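Long-range contacts in beta-galactosidase/beta-glucuronidase (Faecalibacterium prausnitzii L2-6, PDB 6MVF), which binds flavin mononucleotide and, as a family 2 glycoside hydrolase, probably removes terminal sugars such as glucuronic acid from beta-linked conjugates: residues Y279-D284 and D479-I484; V354-P359 and P389-W394; V449-H454 and W526-H531; W469-H474 and E522-I527. All blocks are in the same frame, centred on the assembly; numbering follows the deposited sequence.

Interaction 1 of 4, residues Y279-D284 and D479-I484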
# COMPACT_ATOMS: atom_id res chain seq x y z
N TYR A 279 -5.86 -3.53 38.43
CA TYR A 279 -6.15 -2.14 38.74
C TYR A 279 -7.05 -2.07 39.97
O TYR A 279 -7.81 -3.00 40.26
CB TYR A 279 -6.79 -1.40 37.55
CG TYR A 279 -8.11 -1.97 37.05
CD1 TYR A 279 -8.13 -3.02 36.13
CD2 TYR A 279 -9.33 -1.46 37.47
CE1 TYR A 279 -9.32 -3.55 35.66
CE2 TYR A 279 -10.53 -1.98 37.01
CZ TYR A 279 -10.52 -3.03 36.09
OH TYR A 279 -11.70 -3.56 35.61
N THR A 280 -6.96 -0.95 40.68
CA THR A 280 -7.70 -0.74 41.91
C THR A 280 -8.20 0.70 41.92
O THR A 280 -7.56 1.59 41.35
CB THR A 280 -6.84 -1.03 43.15
OG1 THR A 280 -5.58 -0.35 43.02
CG2 THR A 280 -6.55 -2.53 43.27
N VAL A 281 -9.36 0.90 42.53
CA VAL A 281 -9.84 2.23 42.90
C VAL A 281 -10.14 2.21 44.39
O VAL A 281 -10.89 1.35 44.87
CB VAL A 281 -11.09 2.65 42.12
CG1 VAL A 281 -11.48 4.06 42.51
CG2 VAL A 281 -10.87 2.55 40.61
N THR A 282 -9.56 3.17 45.13
CA THR A 282 -9.88 3.39 46.53
C THR A 282 -10.35 4.82 46.74
O THR A 282 -9.95 5.73 46.00
CB THR A 282 -8.68 3.12 47.44
OG1 THR A 282 -7.65 4.09 47.20
CG2 THR A 282 -8.14 1.72 47.21
N PRO A 283 -11.19 5.06 47.75
CA PRO A 283 -11.73 6.42 47.96
C PRO A 283 -10.68 7.48 48.23
O PRO A 283 -10.77 8.58 47.68
CB PRO A 283 -12.69 6.25 49.15
CG PRO A 283 -12.37 4.91 49.75
CD PRO A 283 -11.81 4.07 48.65
N ASP A 284 -9.69 7.19 49.07
CA ASP A 284 -8.62 8.16 49.30
C ASP A 284 -7.51 8.07 48.27
O ASP A 284 -6.76 9.04 48.11
CB ASP A 284 -8.01 8.01 50.70
CG ASP A 284 -8.93 8.49 51.80
OD1 ASP A 284 -10.01 9.05 51.50
OD2 ASP A 284 -8.57 8.32 52.99
N ASP A 479 -16.14 6.65 52.16
CA ASP A 479 -16.14 5.26 51.71
C ASP A 479 -16.53 5.12 50.24
O ASP A 479 -16.50 4.00 49.71
CB ASP A 479 -17.10 4.42 52.58
CG ASP A 479 -18.58 4.85 52.45
OD1 ASP A 479 -18.87 6.08 52.36
OD2 ASP A 479 -19.45 3.95 52.47
N ILE A 480 -16.90 6.22 49.58
CA ILE A 480 -17.32 6.19 48.19
C ILE A 480 -16.17 6.69 47.32
O ILE A 480 -15.51 7.69 47.66
CB ILE A 480 -18.59 7.03 47.97
CG1 ILE A 480 -19.76 6.44 48.76
CG2 ILE A 480 -18.94 7.08 46.48
CD1 ILE A 480 -21.14 7.00 48.39
N CYS A 481 -15.90 5.98 46.22
CA CYS A 481 -14.96 6.44 45.21
C CYS A 481 -15.70 7.40 44.30
O CYS A 481 -16.58 6.98 43.54
CB CYS A 481 -14.40 5.27 44.42
SG CYS A 481 -13.66 3.97 45.41
N LEU A 482 -15.36 8.68 44.37
CA LEU A 482 -16.03 9.73 43.61
C LEU A 482 -15.25 10.04 42.33
O LEU A 482 -14.03 10.25 42.37
CB LEU A 482 -16.19 11.00 44.45
CG LEU A 482 -16.84 12.15 43.69
CD1 LEU A 482 -18.29 11.82 43.42
CD2 LEU A 482 -16.70 13.50 44.41
N GLY A 483 -15.97 10.05 41.21
CA GLY A 483 -15.46 10.63 39.98
C GLY A 483 -16.48 11.62 39.43
O GLY A 483 -17.59 11.75 39.95
N ILE A 484 -16.08 12.33 38.38
CA ILE A 484 -16.97 13.25 37.68
C ILE A 484 -17.12 12.75 36.25
O ILE A 484 -16.21 12.91 35.43
CB ILE A 484 -16.47 14.70 37.73
CG1 ILE A 484 -16.44 15.20 39.19
CG2 ILE A 484 -17.34 15.62 36.87
CD1 ILE A 484 -17.76 14.97 39.97

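Interaction 2 of 4, residues V354-P359 and P389-W394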
# COMPACT_ATOMS: atom_id res chain seq x y z
N VAL A 354 -11.20 2.61 29.53
CA VAL A 354 -12.52 2.83 28.93
C VAL A 354 -13.63 2.51 29.94
O VAL A 354 -13.62 1.46 30.60
CB VAL A 354 -12.72 1.98 27.67
CG1 VAL A 354 -14.19 2.04 27.21
CG2 VAL A 354 -11.79 2.46 26.57
N TRP A 355 -14.60 3.42 30.03
CA TRP A 355 -15.88 3.22 30.71
C TRP A 355 -16.93 2.93 29.62
O TRP A 355 -17.23 3.80 28.79
CB TRP A 355 -16.19 4.45 31.58
CG TRP A 355 -17.65 4.76 32.01
CD1 TRP A 355 -18.83 4.39 31.40
CD2 TRP A 355 -18.05 5.54 33.16
NE1 TRP A 355 -19.91 4.88 32.08
CE2 TRP A 355 -19.47 5.59 33.16
CE3 TRP A 355 -17.34 6.20 34.18
CZ2 TRP A 355 -20.20 6.27 34.15
CZ3 TRP A 355 -18.07 6.89 35.16
CH2 TRP A 355 -19.48 6.90 35.14
N ALA A 356 -17.45 1.71 29.60
CA ALA A 356 -18.49 1.31 28.66
C ALA A 356 -19.83 1.20 29.38
O ALA A 356 -19.89 0.76 30.54
CB ALA A 356 -18.15 -0.01 27.98
N GLU A 357 -20.92 1.59 28.70
CA GLU A 357 -22.23 1.62 29.34
C GLU A 357 -23.34 1.28 28.35
O GLU A 357 -23.15 1.27 27.13
CB GLU A 357 -22.49 2.98 30.00
CG GLU A 357 -22.73 4.10 29.04
CD GLU A 357 -23.00 5.43 29.74
OE1 GLU A 357 -22.57 5.60 30.90
OE2 GLU A 357 -23.65 6.31 29.14
N ILE A 358 -24.52 1.00 28.91
CA ILE A 358 -25.75 0.74 28.15
C ILE A 358 -26.58 2.02 28.17
O ILE A 358 -26.37 2.87 29.05
CB ILE A 358 -26.53 -0.43 28.75
CG1 ILE A 358 -26.86 -0.15 30.22
CG2 ILE A 358 -25.77 -1.74 28.59
CD1 ILE A 358 -27.54 -1.27 30.92
N PRO A 359 -27.53 2.21 27.22
CA PRO A 359 -28.34 3.45 27.21
C PRO A 359 -29.54 3.43 28.15
O PRO A 359 -30.63 3.84 27.77
CB PRO A 359 -28.79 3.55 25.74
CG PRO A 359 -28.86 2.13 25.30
CD PRO A 359 -27.78 1.38 26.04
N PRO A 389 -8.97 -5.29 26.72
CA PRO A 389 -8.27 -4.85 27.95
C PRO A 389 -8.52 -3.39 28.28
O PRO A 389 -8.37 -3.01 29.45
CB PRO A 389 -6.79 -5.12 27.64
CG PRO A 389 -6.69 -5.09 26.14
CD PRO A 389 -8.02 -5.63 25.64
N SER A 390 -8.93 -2.58 27.30
CA SER A 390 -9.12 -1.16 27.57
C SER A 390 -10.34 -0.92 28.46
O SER A 390 -10.40 0.09 29.16
CB SER A 390 -9.23 -0.37 26.26
OG SER A 390 -10.44 -0.68 25.56
N ILE A 391 -11.31 -1.83 28.44
CA ILE A 391 -12.53 -1.62 29.22
C ILE A 391 -12.24 -1.98 30.67
O ILE A 391 -11.93 -3.13 30.99
CB ILE A 391 -13.70 -2.45 28.66
CG1 ILE A 391 -13.98 -2.02 27.21
CG2 ILE A 391 -14.94 -2.29 29.55
CD1 ILE A 391 -15.16 -2.71 26.54
N LEU A 392 -12.34 -0.99 31.56
CA LEU A 392 -12.13 -1.22 32.98
C LEU A 392 -13.40 -1.09 33.82
O LEU A 392 -13.51 -1.73 34.87
CB LEU A 392 -11.07 -0.26 33.53
CG LEU A 392 -9.74 -0.14 32.79
CD1 LEU A 392 -8.75 0.59 33.66
CD2 LEU A 392 -9.19 -1.49 32.37
N PHE A 393 -14.39 -0.33 33.36
CA PHE A 393 -15.61 -0.07 34.10
C PHE A 393 -16.84 -0.29 33.23
O PHE A 393 -16.89 0.17 32.08
CB PHE A 393 -15.58 1.37 34.62
CG PHE A 393 -14.26 1.78 35.19
CD1 PHE A 393 -13.98 1.60 36.54
CD2 PHE A 393 -13.30 2.37 34.38
CE1 PHE A 393 -12.75 1.99 37.08
CE2 PHE A 393 -12.08 2.76 34.90
CZ PHE A 393 -11.80 2.57 36.27
N TRP A 394 -17.81 -1.01 33.76
CA TRP A 394 -19.14 -1.13 33.16
C TRP A 394 -20.05 -0.14 33.87
O TRP A 394 -20.15 -0.15 35.10
CB TRP A 394 -19.71 -2.54 33.30
CG TRP A 394 -18.91 -3.70 32.73
CD1 TRP A 394 -18.42 -4.78 33.42
CD2 TRP A 394 -18.55 -3.91 31.35
NE1 TRP A 394 -17.77 -5.64 32.57
CE2 TRP A 394 -17.83 -5.13 31.29
CE3 TRP A 394 -18.75 -3.18 30.17
CZ2 TRP A 394 -17.30 -5.65 30.08
CZ3 TRP A 394 -18.23 -3.69 28.96
CH2 TRP A 394 -17.51 -4.92 28.93

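Interaction 3 of 4, residues V449-H454 and W526-H531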
# COMPACT_ATOMS: atom_id res chain seq x y z
N VAL A 449 -17.89 1.90 42.11
CA VAL A 449 -17.47 3.29 42.07
C VAL A 449 -18.65 4.10 41.54
O VAL A 449 -19.67 3.54 41.13
CB VAL A 449 -16.19 3.51 41.22
CG1 VAL A 449 -15.01 2.71 41.78
CG2 VAL A 449 -16.43 3.12 39.76
N GLU A 450 -18.51 5.42 41.57
CA GLU A 450 -19.66 6.31 41.38
C GLU A 450 -19.17 7.64 40.82
O GLU A 450 -18.08 8.11 41.16
CB GLU A 450 -20.44 6.57 42.68
CG GLU A 450 -21.13 5.35 43.27
CD GLU A 450 -22.08 5.71 44.42
OE1 GLU A 450 -22.98 6.58 44.22
OE2 GLU A 450 -21.94 5.12 45.52
N SER A 451 -20.01 8.27 40.00
CA SER A 451 -19.65 9.56 39.46
C SER A 451 -20.89 10.45 39.35
O SER A 451 -22.02 9.98 39.22
CB SER A 451 -18.97 9.44 38.09
OG SER A 451 -17.63 8.98 38.22
N TYR A 452 -20.64 11.76 39.36
CA TYR A 452 -21.68 12.75 39.19
C TYR A 452 -21.48 13.54 37.90
O TYR A 452 -20.35 13.78 37.46
CB TYR A 452 -21.71 13.72 40.38
CG TYR A 452 -22.61 13.30 41.52
CD1 TYR A 452 -22.16 12.44 42.49
CD2 TYR A 452 -23.90 13.81 41.63
CE1 TYR A 452 -22.98 12.09 43.56
CE2 TYR A 452 -24.72 13.47 42.70
CZ TYR A 452 -24.26 12.60 43.67
OH TYR A 452 -25.06 12.24 44.73
N ASN A 453 -22.60 13.94 37.31
CA ASN A 453 -22.63 14.87 36.19
C ASN A 453 -22.92 16.27 36.74
O ASN A 453 -24.05 16.56 37.16
CB ASN A 453 -23.67 14.43 35.17
CG ASN A 453 -23.35 13.09 34.53
OD1 ASN A 453 -22.27 12.53 34.74
ND2 ASN A 453 -24.27 12.58 33.73
N HIS A 454 -21.91 17.15 36.73
CA HIS A 454 -22.08 18.49 37.28
C HIS A 454 -21.78 19.56 36.24
O HIS A 454 -20.84 19.43 35.44
CB HIS A 454 -21.20 18.70 38.49
CG HIS A 454 -21.76 18.09 39.73
ND1 HIS A 454 -23.05 18.33 40.16
CD2 HIS A 454 -21.22 17.23 40.63
CE1 HIS A 454 -23.27 17.64 41.27
NE2 HIS A 454 -22.18 16.97 41.57
N TRP A 526 -7.63 11.78 44.48
CA TRP A 526 -8.64 10.84 44.96
C TRP A 526 -9.91 10.85 44.10
O TRP A 526 -10.78 10.00 44.31
CB TRP A 526 -8.97 11.15 46.43
CG TRP A 526 -9.25 12.62 46.68
CD1 TRP A 526 -8.35 13.57 47.07
CD2 TRP A 526 -10.51 13.29 46.54
NE1 TRP A 526 -8.97 14.79 47.18
CE2 TRP A 526 -10.30 14.64 46.87
CE3 TRP A 526 -11.79 12.87 46.17
CZ2 TRP A 526 -11.33 15.60 46.83
CZ3 TRP A 526 -12.82 13.82 46.13
CH2 TRP A 526 -12.58 15.17 46.47
N ILE A 527 -10.04 11.78 43.16
CA ILE A 527 -11.05 11.67 42.10
C ILE A 527 -10.56 10.59 41.15
O ILE A 527 -9.54 10.76 40.48
CB ILE A 527 -11.26 13.00 41.37
CG1 ILE A 527 -11.78 14.07 42.34
CG2 ILE A 527 -12.19 12.80 40.17
CD1 ILE A 527 -13.24 13.94 42.70
N TRP A 528 -11.26 9.46 41.10
CA TRP A 528 -10.66 8.32 40.41
C TRP A 528 -10.63 8.55 38.91
O TRP A 528 -9.67 8.14 38.24
CB TRP A 528 -11.38 7.01 40.78
CG TRP A 528 -12.82 6.96 40.43
CD1 TRP A 528 -13.86 7.42 41.19
CD2 TRP A 528 -13.40 6.42 39.24
NE1 TRP A 528 -15.05 7.20 40.54
CE2 TRP A 528 -14.80 6.60 39.33
CE3 TRP A 528 -12.88 5.81 38.09
CZ2 TRP A 528 -15.68 6.19 38.33
CZ3 TRP A 528 -13.74 5.39 37.09
CH2 TRP A 528 -15.13 5.59 37.21
N ALA A 529 -11.64 9.24 38.36
CA ALA A 529 -11.67 9.60 36.95
C ALA A 529 -12.58 10.80 36.74
O ALA A 529 -13.69 10.84 37.28
CB ALA A 529 -12.14 8.43 36.08
N SER A 530 -12.12 11.76 35.95
CA SER A 530 -12.92 12.86 35.44
C SER A 530 -13.01 12.76 33.92
O SER A 530 -12.04 12.38 33.25
CB SER A 530 -12.32 14.22 35.85
OG SER A 530 -10.96 14.34 35.45
N HIS A 531 -14.18 13.12 33.38
CA HIS A 531 -14.46 13.00 31.95
C HIS A 531 -15.10 14.29 31.46
O HIS A 531 -16.25 14.59 31.80
CB HIS A 531 -15.37 11.82 31.67
CG HIS A 531 -14.76 10.49 31.96
ND1 HIS A 531 -15.02 9.79 33.12
CD2 HIS A 531 -13.89 9.73 31.25
CE1 HIS A 531 -14.34 8.65 33.10
NE2 HIS A 531 -13.65 8.59 31.98

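Interaction 4 of 4, residues W469-H474 and E522-I527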
# COMPACT_ATOMS: atom_id res chain seq x y z
N TRP A 469 -17.78 21.56 46.22
CA TRP A 469 -18.72 20.45 46.10
C TRP A 469 -18.00 19.11 46.21
O TRP A 469 -18.41 18.22 46.99
CB TRP A 469 -19.49 20.52 44.78
CG TRP A 469 -20.73 19.65 44.77
CD1 TRP A 469 -22.02 20.07 44.93
CD2 TRP A 469 -20.79 18.21 44.63
NE1 TRP A 469 -22.88 19.00 44.89
CE2 TRP A 469 -22.16 17.85 44.71
CE3 TRP A 469 -19.83 17.21 44.43
CZ2 TRP A 469 -22.59 16.53 44.60
CZ3 TRP A 469 -20.26 15.90 44.32
CH2 TRP A 469 -21.63 15.57 44.40
N LEU A 470 -16.93 18.93 45.43
CA LEU A 470 -16.16 17.69 45.51
C LEU A 470 -15.65 17.46 46.93
O LEU A 470 -15.88 16.40 47.52
CB LEU A 470 -15.00 17.73 44.52
CG LEU A 470 -15.29 18.04 43.04
CD1 LEU A 470 -13.98 18.29 42.32
CD2 LEU A 470 -16.08 16.92 42.37
N ASP A 471 -14.95 18.45 47.49
CA ASP A 471 -14.40 18.30 48.83
C ASP A 471 -15.48 17.92 49.85
O ASP A 471 -15.25 17.09 50.73
CB ASP A 471 -13.71 19.60 49.26
CG ASP A 471 -12.46 19.89 48.45
OD1 ASP A 471 -11.87 18.95 47.88
OD2 ASP A 471 -12.05 21.08 48.41
N LYS A 472 -16.68 18.50 49.72
CA LYS A 472 -17.72 18.26 50.72
C LYS A 472 -18.25 16.84 50.63
O LYS A 472 -18.35 16.13 51.64
CB LYS A 472 -18.85 19.28 50.55
CG LYS A 472 -19.91 19.22 51.64
CD LYS A 472 -21.10 20.10 51.29
CE LYS A 472 -22.14 20.07 52.38
NZ LYS A 472 -21.64 20.83 53.55
N PHE A 473 -18.61 16.40 49.42
CA PHE A 473 -19.11 15.04 49.25
C PHE A 473 -18.06 14.02 49.67
O PHE A 473 -18.38 12.99 50.29
CB PHE A 473 -19.54 14.83 47.80
CG PHE A 473 -20.07 13.47 47.52
CD1 PHE A 473 -19.20 12.39 47.29
CD2 PHE A 473 -21.44 13.25 47.47
CE1 PHE A 473 -19.69 11.13 47.03
CE2 PHE A 473 -21.94 11.99 47.20
CZ PHE A 473 -21.06 10.92 46.98
N HIS A 474 -16.79 14.28 49.35
CA HIS A 474 -15.72 13.37 49.74
C HIS A 474 -15.62 13.28 51.26
O HIS A 474 -15.41 12.19 51.81
CB HIS A 474 -14.39 13.84 49.13
CG HIS A 474 -13.22 12.93 49.41
ND1 HIS A 474 -13.26 11.57 49.21
CD2 HIS A 474 -11.97 13.21 49.86
CE1 HIS A 474 -12.09 11.04 49.53
NE2 HIS A 474 -11.29 12.01 49.93
N GLU A 522 -6.48 18.08 38.99
CA GLU A 522 -5.09 17.87 39.36
C GLU A 522 -4.86 18.07 40.86
O GLU A 522 -3.95 17.47 41.44
CB GLU A 522 -4.18 18.80 38.55
CG GLU A 522 -2.72 18.62 38.90
CD GLU A 522 -1.83 19.53 38.11
OE1 GLU A 522 -1.55 20.65 38.60
OE2 GLU A 522 -1.43 19.14 36.99
N ASP A 523 -5.66 18.92 41.51
CA ASP A 523 -5.50 19.10 42.95
C ASP A 523 -6.04 17.92 43.75
O ASP A 523 -5.74 17.84 44.95
CB ASP A 523 -6.21 20.37 43.41
CG ASP A 523 -5.43 21.64 43.10
OD1 ASP A 523 -4.18 21.57 42.95
OD2 ASP A 523 -6.06 22.72 43.04
N ARG A 524 -6.82 17.03 43.14
CA ARG A 524 -7.54 15.97 43.85
C ARG A 524 -7.32 14.62 43.20
O ARG A 524 -8.16 14.14 42.43
CB ARG A 524 -9.03 16.30 43.92
CG ARG A 524 -9.33 17.64 44.53
CD ARG A 524 -10.77 18.05 44.28
NE ARG A 524 -11.11 19.23 45.06
CZ ARG A 524 -10.69 20.45 44.77
NH1 ARG A 524 -9.94 20.67 43.70
NH2 ARG A 524 -11.03 21.46 45.56
N PRO A 525 -6.20 13.95 43.50
CA PRO A 525 -5.96 12.63 42.89
C PRO A 525 -6.94 11.57 43.35
O PRO A 525 -7.08 10.56 42.66
CB PRO A 525 -4.53 12.29 43.32
CG PRO A 525 -4.21 13.24 44.42
CD PRO A 525 -5.02 14.46 44.21
N TRP A 526 -7.63 11.78 44.48
CA TRP A 526 -8.64 10.84 44.96
C TRP A 526 -9.91 10.85 44.10
O TRP A 526 -10.78 10.00 44.31
CB TRP A 526 -8.97 11.15 46.43
CG TRP A 526 -9.25 12.62 46.68
CD1 TRP A 526 -8.35 13.57 47.07
CD2 TRP A 526 -10.51 13.29 46.54
NE1 TRP A 526 -8.97 14.79 47.18
CE2 TRP A 526 -10.30 14.64 46.87
CE3 TRP A 526 -11.79 12.87 46.17
CZ2 TRP A 526 -11.33 15.60 46.83
CZ3 TRP A 526 -12.82 13.82 46.13
CH2 TRP A 526 -12.58 15.17 46.47
N ILE A 527 -10.04 11.78 43.16
CA ILE A 527 -11.05 11.67 42.10
C ILE A 527 -10.56 10.59 41.15
O ILE A 527 -9.54 10.76 40.48
CB ILE A 527 -11.26 13.00 41.37
CG1 ILE A 527 -11.78 14.07 42.34
CG2 ILE A 527 -12.19 12.80 40.17
CD1 ILE A 527 -13.24 13.94 42.70

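Interaction 1 of 4, residues Y279-D284 and D479-I484
Val281 and Pro283 meet Cys481 in a small, largely apolar contact that sets a beta hairpin against the lower rim of the catalytic barrel. The surface buried between the segments is 200 Å², and the polypeptides come close at Pro283 and Cys481, whose CA atoms are 4.2 Å apart. This proximity is not strand pairing: the proline has no N-H to give, and the backbone of Cys481 bonds instead to Glu450 of the neighbouring strand.

The thiol of Cys481 is the centre of the packing. With SG anti to its carbonyl carbon (chi1 -54°), the sulfur lies in the bend between strand 279-282 and the proline, 3.6 Å from Val281 CG1 and 3.7 Å from Pro283 CD. It also lies 3.7 Å from Thr282 C, so one atom touches three successive residues. Val281 supplies its CG1 branch because that methyl stands anti to the backbone N (chi1 -177°), and the same methyl is 3.7 Å from Cys481 CB.

Further along, the pyrrolidine ring rests on the backbone leading into the strand, with Pro283 CB 3.5 Å from Ile480 O. Asp479 meets the ring through its main chain; its CB points away, and its carboxylate forms a salt bridge with Arg445. Leu482 directs its side chain to Leu470 and Phe473 of helix 466-476. Because strand 279-282 pairs with strand 286-289, and segment 479-484 leads into strand 482-487, the geometry is that of an N-terminal hairpin lying across the bottom of a TIM barrel.

Interaction 2 of 4, residues V354-P359 and P389-W394
Val354 is held through both polar atoms of its backbone: its N-H goes to Ser390 O (N to O 2.7 Å, 153° at the hydrogen), and its carbonyl accepts from Leu392 N at 2.9 Å. The same Val354 O is approached by Phe393 N at 3.4 Å, a weak bond. Two successive N-H groups thus converge on one carbonyl, which marks the beta bulge: Val354 pairs with Ile391, but Trp355 already pairs with Phe393, and Leu392 is the extra residue. Beyond it, Ala356 N donates to Phe393 O at 3.0 Å, almost straight along the carbonyl, and the parallel register goes on. The short strand axes diverge by 40°.

Trp355 and Phe393 lie on one face of the sheet. There the indole NE1 of Trp355 gives a bond to Glu357 OE1 at 3.0 Å, and the carboxylate is further held by Arg333 and His336.

Val354, Ala356, Ile391 and Trp394 occupy the other face. Trp394 CG stands anti to its carbonyl carbon (chi1 -57°), turning the six-membered ring back so that CZ3 comes 3.8 Å from Ala356 CB. Ile391 CG2 lies over one face of this indole, near its rim, while NE1 bonds to Asp424. Val354 CG1 meets Ile391 CG1 at 4.1 Å, and Ser390 OG is engaged by Asp348.

Trp394 has its side chain about 8 Å from the bound FMN. With helix 368-385 joining strands 353-357 and 391-398, the pair forms a beta-alpha-beta crossover of the TIM barrel.

Interaction 3 of 4, residues V449-H454 and W526-H531
Trp528 places CG between its backbone N and carbonyl carbon (chi1 61°), which swings the indole toward Val449, Glu450 and Ser451. Val449 puts CG2 in the corresponding position and thereby lowers that methyl onto the ring. CG2 stands 3.9 Å from the centroid of the six-membered ring and 29° off its normal, a CH-pi contact whose closest carbon is Trp528 CZ2, at 3.5 Å from Val449 CG2. The opposite face is covered by Ala529 CB, so the ring is held between two aliphatic groups.

Its edge is fixed by a polar bond. Trp528 NE1 donates to Glu450 O at 3.2 Å, nearly straight at 166°, with the oxygen lying in the ring plane; seen from the acceptor, the nitrogen sits well above the carbonyl plane rather than on a lone pair. Gly483 N also bonds to Glu450 O, and Ser451 OG adds a weak bond to the same Glu450 O at 3.1 Å. Ser451 OG is also 3.4 Å from Trp528 CZ2.

In the TIM barrel, strand 482-487 runs between strands 450-453 and 529-532. This explains why even the nearest CA pair, Ser451 and Ala529, is 8.4 Å apart and why a long side chain must bridge the gap. A leucine in place of Trp528 would probably leave Glu450 O without its indole donor and open a gap beneath Val449 CG2. The Glu450 carboxylate turns away to His433, His444 and the backbone N of Arg445, while Thr430 of strand 428-433 also touches the indole.

Interaction 4 of 4, residues W469-H474 and E522-I527
Helix 466-476, on the outside of the barrel, presents Leu470, Asp471 and His474 to Arg524, Trp526 and Ile527 in the loop leading into strand 529-532. Arg524 grips Asp471 side-on with two nitrogens: NE reaches Asp471 OD1 at 2.9 Å, and NH2 reaches OD2 at 3.1 Å. The carboxylate and guanidinium planes are 22° apart, and both oxygens are approached from above the carboxylate plane. NH1 turns to Ala520 O, in the last turn of helix 507-522.

Residues 524-527 form a type I beta turn, closed by Ile527 N donating to Arg524 O. This is a helix-to-strand connection of the TIM barrel, and Trp526 projects from it to the helix. Its six-membered ring makes an offset stack with the His474 ring, centroids 3.8 Å apart and planes at 7°; His474 CG stands anti to its backbone N (chi1 -177°), laying the imidazole flat on the indole. Arg524 CB and Ile527 CG1 cover the other face.

Were Arg524 cut back to alanine, the Asp471 carboxylate would probably lose its charged mate and be set free to turn. Inward of the salt bridge, Leu470 CD1 touches Arg524 CD at 3.8 Å, and Leu470 CD2 meets Ile527 CD1 at 4.1 Å.

All four contacts belong to the TIM barrel domain. Interactions 1, 3 and 4 cluster, with centres 8 to 10 Å apart: His531 N probably hydrogen-bonds Ile484 O at 2.9 Å, Pro283 O is 3.4 Å from Trp526 CB, and interactions 3 and 4 share Trp526 and Ile527. Interaction 2 lies 16 Å from interaction 1 and 14 Å from interaction 3, centre to centre, yet touches both. Tyr279 OH makes a weak hydrogen bond to Leu392 O, and Phe393 CZ meets Trp528 CZ3 at 3.5 Å. Interactions 2 and 4 do not touch. Interaction 2 approaches the FMN pocket through Trp394, whose side chain is about 11 Å from that of Lys379; the other three lie away from it.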